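Local coordinates for protein ALDH21) (Physcomitrella patens subsp. patens, PDB 5MZ5) that oxidises succinic semialdehyde to succinate in an NADP(+)-dependent reaction, at residues 360-363 / 367-370; 372-377 / 411-416; 388-391 / 396-399. All coordinates share one frame; numbering follows the deposited sequence.

Contact 1: 360-363 / 367-370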
loop_
_atom_site.group_PDB
_atom_site.type_symbol
_atom_site.label_atom_id
_atom_site.label_comp_id
_atom_site.label_asym_id
_atom_site.label_seq_id
_atom_site.Cartn_x
_atom_site.Cartn_y
_atom_site.Cartn_z
ATOM N N GLY A 360 37.623 21.161 4.062
ATOM C CA GLY A 360 38.140 21.864 2.896
ATOM C C GLY A 360 37.791 23.350 2.928
ATOM O O GLY A 360 37.268 23.854 3.935
ATOM N N PRO A 361 38.056 24.111 1.844
ATOM C CA PRO A 361 37.708 25.545 1.881
ATOM C C PRO A 361 36.219 25.777 1.636
ATOM O O PRO A 361 35.506 24.851 1.240
ATOM C CB PRO A 361 38.553 26.136 0.761
ATOM C CG PRO A 361 38.710 25.005 -0.228
ATOM C CD PRO A 361 38.678 23.728 0.555
ATOM N N MET A 362 35.747 27.012 1.844
ATOM C CA MET A 362 34.365 27.355 1.524
ATOM C C MET A 362 34.308 27.540 -0.012
ATOM O O MET A 362 35.366 27.619 -0.656
ATOM C CB MET A 362 33.876 28.596 2.312
ATOM C CG MET A 362 33.824 28.390 3.836
ATOM S SD MET A 362 32.576 27.197 4.442
ATOM C CE MET A 362 33.596 25.675 4.611
ATOM N N ILE A 363 33.090 27.543 -0.602
ATOM C CA ILE A 363 32.901 27.633 -2.056
ATOM C C ILE A 363 33.597 28.866 -2.673
ATOM O O ILE A 363 34.044 28.801 -3.821
ATOM C CB ILE A 363 31.404 27.514 -2.454
ATOM C CG1 ILE A 363 31.226 27.123 -3.954
ATOM C CG2 ILE A 363 30.591 28.776 -2.078
ATOM C CD1 ILE A 363 31.731 25.713 -4.368
ATOM N N ALA A 367 32.017 33.849 0.468
ATOM C CA ALA A 367 31.212 32.974 1.330
ATOM C C ALA A 367 31.880 32.916 2.721
ATOM O O ALA A 367 31.206 33.134 3.729
ATOM C CB ALA A 367 31.093 31.572 0.718
ATOM N N ALA A 368 33.220 32.704 2.754
ATOM C CA ALA A 368 34.039 32.662 3.978
ATOM C C ALA A 368 33.980 33.993 4.761
ATOM O O ALA A 368 33.801 33.956 5.979
ATOM C CB ALA A 368 35.481 32.317 3.637
ATOM N N LYS A 369 34.087 35.156 4.056
ATOM C CA LYS A 369 34.008 36.499 4.651
ATOM C C LYS A 369 32.654 36.721 5.331
ATOM O O LYS A 369 32.622 37.283 6.424
ATOM C CB LYS A 369 34.270 37.604 3.604
ATOM C CG LYS A 369 35.726 37.769 3.201
ATOM C CD LYS A 369 35.850 38.828 2.115
ATOM C CE LYS A 369 37.253 38.951 1.571
ATOM N NZ LYS A 369 37.382 40.083 0.609
ATOM N N GLY A 370 31.576 36.250 4.688
ATOM C CA GLY A 370 30.208 36.318 5.197
ATOM C C GLY A 370 30.048 35.563 6.503
ATOM O O GLY A 370 29.454 36.084 7.450
#
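I363 and M362 both bring carbon atoms against the alanines A367 and A368, and what passes between 360-363 and 367-370 is apolar packing. The CG2 methyl of I363 lies 4.0 Å from the CB of A367. The ethyl branch takes another course: CG1 stands anti to the backbone N (chi1 -161°), which leaves the short branch to meet the helix. M362 makes contact near its root. Its CB sits 4.3 Å from the CB of A368 and 4.4 Å from the CB of A367, so it rests against both methyls, while bends further along the chain carry the sulfur away from the helix. The backbone takes a share too, since the CB of M362 approaches the N of A368 to 4.2 Å. Alanine suits both helix positions because its short methyl lets the incoming loop come close, with the CA atoms of M362 and A368 5.9 Å apart. Here the loop that follows helix 333-345 folds back over the first turn of helix 365-380, within the aldehyde dehydrogenase fold. It runs close to the cofactor site, for the side chain of I363 comes within about 4 Å of that of W188, an NADP(+)-binding residue. Polar bonds to nearby residues help to fix both pieces: S364 OG bonds the N of A367, and Q318 OE1 bonds the N of I363. M362 is pinned by a backbone hydrogen bond to A394.

Contact 2: 372-377 / 411-416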
loop_
_atom_site.group_PDB
_atom_site.type_symbol
_atom_site.label_atom_id
_atom_site.label_comp_id
_atom_site.label_asym_id
_atom_site.label_seq_id
_atom_site.Cartn_x
_atom_site.Cartn_y
_atom_site.Cartn_z
ATOM N N GLU A 372 32.601 34.642 8.594
ATOM C CA GLU A 372 33.477 35.376 9.508
ATOM C C GLU A 372 32.745 36.607 10.114
ATOM O O GLU A 372 32.867 36.855 11.320
ATOM C CB GLU A 372 34.753 35.820 8.761
ATOM C CG GLU A 372 35.832 36.409 9.659
ATOM C CD GLU A 372 36.933 37.182 8.959
ATOM O OE1 GLU A 372 36.794 37.487 7.752
ATOM O OE2 GLU A 372 37.941 37.496 9.629
ATOM N N ASP A 373 31.979 37.352 9.278
ATOM C CA ASP A 373 31.212 38.522 9.723
ATOM C C ASP A 373 30.146 38.107 10.741
ATOM O O ASP A 373 29.991 38.761 11.775
ATOM C CB ASP A 373 30.532 39.233 8.528
ATOM C CG ASP A 373 31.435 39.938 7.533
ATOM O OD1 ASP A 373 32.607 40.236 7.890
ATOM O OD2 ASP A 373 30.971 40.197 6.392
ATOM N N TRP A 374 29.412 37.012 10.443
ATOM C CA TRP A 374 28.369 36.496 11.327
ATOM C C TRP A 374 28.940 35.976 12.632
ATOM O O TRP A 374 28.306 36.155 13.665
ATOM C CB TRP A 374 27.478 35.468 10.618
ATOM C CG TRP A 374 26.521 36.087 9.639
ATOM C CD1 TRP A 374 26.500 37.387 9.210
ATOM C CD2 TRP A 374 25.450 35.424 8.961
ATOM N NE1 TRP A 374 25.482 37.571 8.306
ATOM C CE2 TRP A 374 24.822 36.382 8.130
ATOM C CE3 TRP A 374 24.969 34.098 8.952
ATOM C CZ2 TRP A 374 23.709 36.073 7.342
ATOM C CZ3 TRP A 374 23.880 33.791 8.152
ATOM C CH2 TRP A 374 23.277 34.765 7.344
ATOM N N VAL A 375 30.157 35.396 12.606
ATOM C CA VAL A 375 30.841 34.925 13.819
ATOM C C VAL A 375 31.189 36.146 14.704
ATOM O O VAL A 375 30.886 36.134 15.906
ATOM C CB VAL A 375 32.069 34.020 13.493
ATOM C CG1 VAL A 375 32.979 33.828 14.705
ATOM C CG2 VAL A 375 31.628 32.670 12.924
ATOM N N LYS A 376 31.799 37.200 14.104
ATOM C CA LYS A 376 32.164 38.427 14.818
ATOM C C LYS A 376 30.915 39.106 15.405
ATOM O O LYS A 376 30.923 39.495 16.571
ATOM C CB LYS A 376 32.955 39.402 13.921
ATOM C CG LYS A 376 34.377 38.942 13.609
ATOM C CD LYS A 376 35.221 40.064 13.047
ATOM C CE LYS A 376 36.117 39.654 11.905
ATOM N NZ LYS A 376 35.419 39.786 10.590
ATOM N N GLU A 377 29.830 39.177 14.618
ATOM C CA GLU A 377 28.563 39.753 15.058
ATOM C C GLU A 377 27.979 38.967 16.250
ATOM O O GLU A 377 27.502 39.587 17.199
ATOM C CB GLU A 377 27.572 39.812 13.890
ATOM C CG GLU A 377 26.245 40.487 14.208
ATOM C CD GLU A 377 25.026 39.901 13.519
ATOM O OE1 GLU A 377 25.188 39.244 12.465
ATOM O OE2 GLU A 377 23.901 40.120 14.022
ATOM N N ARG A 411 22.328 32.923 14.607
ATOM C CA ARG A 411 21.252 32.170 15.249
ATOM C C ARG A 411 19.959 32.123 14.407
ATOM O O ARG A 411 19.340 31.066 14.284
ATOM C CB ARG A 411 21.001 32.701 16.685
ATOM C CG ARG A 411 19.795 32.092 17.438
ATOM C CD ARG A 411 19.786 30.559 17.518
ATOM N NE ARG A 411 18.584 30.050 18.187
ATOM C CZ ARG A 411 17.401 29.868 17.600
ATOM N NH1 ARG A 411 17.249 30.116 16.308
ATOM N NH2 ARG A 411 16.367 29.431 18.303
ATOM N N LYS A 412 19.574 33.258 13.825
ATOM C CA LYS A 412 18.354 33.448 13.041
ATOM C C LYS A 412 18.404 32.810 11.640
ATOM O O LYS A 412 17.399 32.253 11.178
ATOM C CB LYS A 412 18.064 34.962 12.970
ATOM C CG LYS A 412 16.804 35.399 12.219
ATOM C CD LYS A 412 16.450 36.886 12.465
ATOM C CE LYS A 412 17.568 37.905 12.271
ATOM N NZ LYS A 412 17.986 38.047 10.849
ATOM N N GLU A 413 19.557 32.906 10.960
ATOM C CA GLU A 413 19.702 32.441 9.579
ATOM C C GLU A 413 20.583 31.210 9.436
ATOM O O GLU A 413 21.341 30.868 10.345
ATOM C CB GLU A 413 20.294 33.570 8.693
ATOM C CG GLU A 413 19.668 34.947 8.843
ATOM C CD GLU A 413 18.210 35.079 8.451
ATOM O OE1 GLU A 413 17.725 34.277 7.619
ATOM O OE2 GLU A 413 17.552 36.008 8.970
ATOM N N GLU A 414 20.519 30.592 8.246
ATOM C CA GLU A 414 21.348 29.467 7.847
ATOM C C GLU A 414 22.760 30.015 7.639
ATOM O O GLU A 414 22.961 30.907 6.812
ATOM C CB GLU A 414 20.810 28.859 6.536
ATOM C CG GLU A 414 21.644 27.692 6.008
ATOM C CD GLU A 414 21.012 26.979 4.830
ATOM O OE1 GLU A 414 20.641 27.672 3.861
ATOM O OE2 GLU A 414 20.892 25.733 4.866
ATOM N N ILE A 415 23.723 29.526 8.422
ATOM C CA ILE A 415 25.100 29.992 8.310
ATOM C C ILE A 415 25.813 29.300 7.104
ATOM O O ILE A 415 26.601 29.946 6.421
ATOM C CB ILE A 415 25.852 29.890 9.671
ATOM C CG1 ILE A 415 27.124 30.755 9.686
ATOM C CG2 ILE A 415 26.147 28.446 10.080
ATOM C CD1 ILE A 415 27.459 31.421 11.117
ATOM N N PHE A 416 25.499 28.007 6.827
ATOM C CA PHE A 416 26.101 27.233 5.723
ATOM C C PHE A 416 27.665 27.287 5.793
ATOM O O PHE A 416 28.350 27.567 4.803
ATOM C CB PHE A 416 25.538 27.730 4.364
ATOM C CG PHE A 416 25.173 26.658 3.373
ATOM C CD1 PHE A 416 24.057 25.847 3.579
ATOM C CD2 PHE A 416 25.910 26.490 2.200
ATOM C CE1 PHE A 416 23.691 24.878 2.637
ATOM C CE2 PHE A 416 25.549 25.508 1.260
ATOM C CZ PHE A 416 24.445 24.713 1.488
#
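W374 brings the outer atoms of its six-membered ring, CE3, CZ3 and CH2, up to E413, E414 and I415. These last two begin the Glu-Ile-Phe-Gly-Pro sequence characteristic of aldehyde dehydrogenases, whose glutamate, here E414, binds NADP(+). The carbonyl O of E414 meets the rim of the indole close to its plane, 3.3 Å from CZ3, where the ring's C-H bonds present a slightly positive border to an oxygen. E413 comes in obliquely: its CB is 3.5 Å from CH2, and its carboxylate plane is turned 54° from the ring. I415 runs alongside W374 in the opposite sense, with CG1 4.0 Å from CE3 and the CD1 methyl 4.1 Å from the CB of W374. Tryptophan suits this place because one broad, rigid group can reach three successive residues from the helix. Its CG lies anti to the carbonyl carbon (chi1 -74°), which sends the ring out from helix 365-380 across to the loop.

The loop in turn is fixed from behind. E413 is where the chain leaves the helical path of 409-412, and the primary amide of Q324 then grips it twice, NE2 bonding the O of E413 and OE1 the N of I415. The side chain of E414 points away from the tryptophan, and its OE2 is held by the N of G288. On the helix, E372, D373 and K376 form a charged network, in which K376 NZ stands 3.5 Å from E372 OE2. On the loop side a salt bridge joins neighbours: K412 NZ reaches E413 OE2 at 2.8 Å, on the lone pair anti to the other carboxylate oxygen.

Contact 3: 388-391 / 396-399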
loop_
_atom_site.group_PDB
_atom_site.type_symbol
_atom_site.label_atom_id
_atom_site.label_comp_id
_atom_site.label_asym_id
_atom_site.label_seq_id
_atom_site.Cartn_x
_atom_site.Cartn_y
_atom_site.Cartn_z
ATOM N N GLY A 388 37.985 28.392 17.185
ATOM C CA GLY A 388 37.924 28.835 15.795
ATOM C C GLY A 388 37.514 30.277 15.590
ATOM O O GLY A 388 37.885 31.151 16.377
ATOM N N GLY A 389 36.763 30.516 14.519
ATOM C CA GLY A 389 36.280 31.852 14.166
ATOM C C GLY A 389 37.192 32.678 13.271
ATOM O O GLY A 389 36.840 33.808 12.918
ATOM N N ASN A 390 38.373 32.140 12.904
ATOM C CA ASN A 390 39.317 32.853 12.040
ATOM C C ASN A 390 39.214 32.426 10.578
ATOM O O ASN A 390 38.922 31.257 10.280
ATOM C CB ASN A 390 40.759 32.733 12.536
ATOM C CG ASN A 390 40.992 33.272 13.937
ATOM O OD1 ASN A 390 41.495 32.575 14.813
ATOM N ND2 ASN A 390 40.663 34.523 14.182
ATOM N N ARG A 391 39.434 33.393 9.673
ATOM C CA ARG A 391 39.397 33.187 8.230
ATOM C C ARG A 391 40.816 33.266 7.660
ATOM O O ARG A 391 41.617 34.104 8.075
ATOM C CB ARG A 391 38.465 34.210 7.557
ATOM C CG ARG A 391 38.130 33.916 6.100
ATOM C CD ARG A 391 37.595 35.155 5.421
ATOM N NE ARG A 391 38.551 35.690 4.452
ATOM C CZ ARG A 391 39.016 36.932 4.455
ATOM N NH1 ARG A 391 38.610 37.798 5.372
ATOM N NH2 ARG A 391 39.880 37.322 3.533
ATOM N N ILE A 396 37.550 28.735 6.709
ATOM C CA ILE A 396 36.970 29.151 7.983
ATOM C C ILE A 396 37.293 28.025 8.938
ATOM O O ILE A 396 36.973 26.863 8.657
ATOM C CB ILE A 396 35.423 29.431 7.913
ATOM C CG1 ILE A 396 35.109 30.743 7.165
ATOM C CG2 ILE A 396 34.771 29.458 9.312
ATOM C CD1 ILE A 396 35.443 32.106 7.988
ATOM N N GLU A 397 37.919 28.361 10.064
ATOM C CA GLU A 397 38.241 27.391 11.112
ATOM C C GLU A 397 36.945 26.775 11.671
ATOM O O GLU A 397 35.933 27.488 11.757
ATOM C CB GLU A 397 38.991 28.076 12.255
ATOM C CG GLU A 397 40.446 28.335 11.952
ATOM C CD GLU A 397 41.193 29.090 13.034
ATOM O OE1 GLU A 397 42.443 29.029 13.028
ATOM O OE2 GLU A 397 40.542 29.749 13.879
ATOM N N PRO A 398 36.932 25.470 12.042
ATOM C CA PRO A 398 35.707 24.914 12.670
ATOM C C PRO A 398 35.464 25.694 13.975
ATOM O O PRO A 398 36.374 25.868 14.792
ATOM C CB PRO A 398 36.033 23.431 12.873
ATOM C CG PRO A 398 37.503 23.337 12.807
ATOM C CD PRO A 398 38.047 24.498 12.036
ATOM N N THR A 399 34.282 26.304 14.071
ATOM C CA THR A 399 33.914 27.223 15.138
ATOM C C THR A 399 32.782 26.709 16.007
ATOM O O THR A 399 31.849 26.098 15.503
ATOM C CB THR A 399 33.533 28.577 14.492
ATOM O OG1 THR A 399 34.558 28.991 13.589
ATOM C CG2 THR A 399 33.262 29.676 15.505
#
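The N of E397 donates to the O of N390 over 3.1 Å, almost straight at 172°, and this is the main bond of a tight antiparallel beta hairpin. R391 and I396 form the adjacent non-hydrogen-bonded pair, and strand 395-402 goes on into the sheet beside strand 419-425. Two weaker bonds continue along the hairpin. G389 N lies 2.8 Å from T399 OG1, but the angle at the hydrogen is only 126°. N390 N reaches E397 OE2 at 3.4 Å, again weakly. Threonine suits its place because the hydroxyl serves both arms of the hairpin, accepting weakly from G389 N and donating to the O of E397 at 2.7 Å, from above that carbonyl plane, while its chi1 of -51° leaves the CG2 methyl to lie near G389.

The side chain of E397 runs out extended beside that of N390, both pointing the same way, and OE2 passes 3.3 Å from the CB of N390. An alanine in place of E397 would probably leave the N of N390 without this acceptor and uncover the flank of G388 and N390. Glycine suits both G388 and G389. G388 has positive phi, and a CB there would collide with the O of P398; its CA instead makes a C-H...O contact with that oxygen at 3.5 Å. At G389 a CB would press on the preceding carbonyl.

At the far end R391 sends its guanidinium away from I396, with NE bonded to the O of G393. Its aliphatic root stays behind as an apolar surface: CB and CG of R391 both lie 3.7 Å from the CD1 of I396.

Following the chain, contact 1 closes first, a short turn in which the loop after helix 333-345 returns onto the start of helix 365-380. Contact 2 opens further along that helix and closes only at 411-416, spanning a long excursion through strands 384-387, 391-392 and 395-402. Contact 3 forms and closes within that excursion, while contact 1 precedes both, so none cross. Helix 365-380 is common ground: A368 of contact 1 packs on I396, and V375 of contact 2 touches G389 and T399. A salt bridge from E372 to R391 joins contacts 2 and 3, and M362 approaches F416. Together they tie helix, hairpin and cofactor-binding loop.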